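Local atomic coordinates of conserved hypothetical protein (Streptococcus pneumoniae, PDB entry 2GK4), a protein that is of unknown function but, as a DNA/pantothenate metabolism flavoprotein with a Rossmann-like alpha-beta-alpha fold, probably takes part in coenzyme A biosynthesis. Residues 4-9 / 42-47. Residues are numbered along the deposited sequence; the frame is centred on the assembly and turned at random.
Sequences MKILVT and AGYEVC
Ile6 and Val46 pair in parallel between strands 5-9 and 45-50; the axes of the short segments are inclined by 31° and approach to 4.8 Å. Ile6 bonds through both its own N, to Glu45 O (3.0 Å), and its own O, to Cys47 N (2.9 Å). Val8 N to Cys47 O (2.9 Å) continues the pattern. Next to the first bond, a water donates to Met4 O and accepts from Glu45 N. Gly43 closes helix 30-41 in a Schellman motif, its positive phi suiting glycine.

Side chains alternate between the faces. On one, beta-branched Val8 and Val46, at home in strands, meet through CG2 and CG1 (3.7 Å), while Ile6 CG1 rests obliquely against Tyr44 CD2 (3.9 Å); Met4 O meets that ring's edge. On the other, buried Leu7 CD1 makes apolar contact with Cys47 SG (3.7 Å). Partly exposed, as suits charge, Lys5 and Glu45 (CG trans to N, chi1 176°) extend side by side, with a long, weak salt bridge, NZ to OE1 (3.8 Å).

Helix 30-41 packs on both valines, completing a right-handed beta-alpha-beta crossover, as in Rossmann-like folds. Helix 216-228 covers Ile6 and Tyr44, whose OH is hydrogen-bonded to His231 NE2; strand 87-90 flanks strand 5-9 across from strand 45-50.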
# COMPACT_ATOMS: atom_id res chain seq x y z
N MSE A 4 23.32 22.94 13.74
CA MSE A 4 22.58 22.73 12.50
C MSE A 4 21.56 21.60 12.61
O MSE A 4 21.84 20.53 13.14
CB MSE A 4 23.50 22.74 11.27
CG MSE A 4 23.96 21.45 10.64
SE MSE A 4 25.13 21.92 9.11
CE MSE A 4 24.82 23.76 8.90
N LYS A 5 20.34 21.91 12.18
CA LYS A 5 19.19 21.04 12.32
C LYS A 5 19.02 20.32 10.99
O LYS A 5 19.16 20.94 9.93
CB LYS A 5 17.95 21.87 12.61
CG LYS A 5 17.96 22.61 13.96
CD LYS A 5 16.63 23.34 14.14
CE LYS A 5 16.57 24.11 15.45
NZ LYS A 5 15.25 24.82 15.57
N ILE A 6 18.76 19.02 11.06
CA ILE A 6 18.70 18.19 9.86
C ILE A 6 17.28 17.71 9.57
O ILE A 6 16.64 17.11 10.43
CB ILE A 6 19.62 16.94 9.99
CG1 ILE A 6 20.96 17.29 10.69
CG2 ILE A 6 19.82 16.28 8.63
CD1 ILE A 6 21.91 18.10 9.89
N LEU A 7 16.81 17.94 8.34
CA LEU A 7 15.54 17.43 7.89
C LEU A 7 15.81 16.19 7.04
O LEU A 7 16.67 16.20 6.16
CB LEU A 7 14.82 18.52 7.05
CG LEU A 7 13.39 18.29 6.55
CD1 LEU A 7 12.39 18.10 7.71
CD2 LEU A 7 13.01 19.49 5.69
N VAL A 8 15.11 15.11 7.34
CA VAL A 8 15.33 13.86 6.65
C VAL A 8 14.00 13.36 6.15
O VAL A 8 12.96 13.49 6.84
CB VAL A 8 16.01 12.77 7.58
CG1 VAL A 8 16.19 11.46 6.83
CG2 VAL A 8 17.36 13.28 8.18
N THR A 9 13.98 12.80 4.93
CA THR A 9 12.78 12.09 4.49
C THR A 9 13.10 10.62 4.26
O THR A 9 14.23 10.26 3.84
CB THR A 9 12.13 12.67 3.19
OG1 THR A 9 12.96 12.36 2.05
CG2 THR A 9 11.94 14.23 3.27
N ALA A 42 25.20 11.12 16.97
CA ALA A 42 26.24 12.14 16.92
C ALA A 42 25.79 13.52 17.45
O ALA A 42 26.57 14.47 17.39
CB ALA A 42 26.80 12.27 15.48
N GLY A 43 24.56 13.62 17.94
CA GLY A 43 24.09 14.79 18.68
C GLY A 43 23.28 15.81 17.88
O GLY A 43 22.98 16.90 18.39
N TYR A 44 22.91 15.48 16.64
CA TYR A 44 22.08 16.38 15.81
C TYR A 44 20.60 16.30 16.17
O TYR A 44 20.12 15.25 16.59
CB TYR A 44 22.21 16.03 14.32
CG TYR A 44 23.56 16.42 13.79
CD1 TYR A 44 24.59 15.50 13.76
CD2 TYR A 44 23.81 17.74 13.37
CE1 TYR A 44 25.86 15.85 13.31
CE2 TYR A 44 25.08 18.10 12.91
CZ TYR A 44 26.09 17.15 12.88
OH TYR A 44 27.36 17.48 12.45
N GLU A 45 19.93 17.43 16.01
CA GLU A 45 18.49 17.53 16.07
C GLU A 45 17.99 17.14 14.67
O GLU A 45 18.50 17.66 13.67
CB GLU A 45 18.08 18.96 16.40
CG GLU A 45 16.57 19.19 16.38
CD GLU A 45 16.20 20.62 16.79
OE1 GLU A 45 15.10 21.08 16.39
OE2 GLU A 45 17.04 21.26 17.48
N VAL A 46 17.09 16.16 14.61
CA VAL A 46 16.59 15.65 13.32
C VAL A 46 15.08 15.72 13.29
O VAL A 46 14.42 15.32 14.25
CB VAL A 46 17.00 14.18 13.07
CG1 VAL A 46 16.42 13.67 11.71
CG2 VAL A 46 18.53 14.02 13.11
N CYS A 47 14.52 16.18 12.18
CA CYS A 47 13.10 16.06 11.95
C CYS A 47 12.93 15.07 10.80
O CYS A 47 13.50 15.27 9.70
CB CYS A 47 12.50 17.42 11.59
SG CYS A 47 10.78 17.26 10.98
O HOH W 1 21.72 19.92 15.66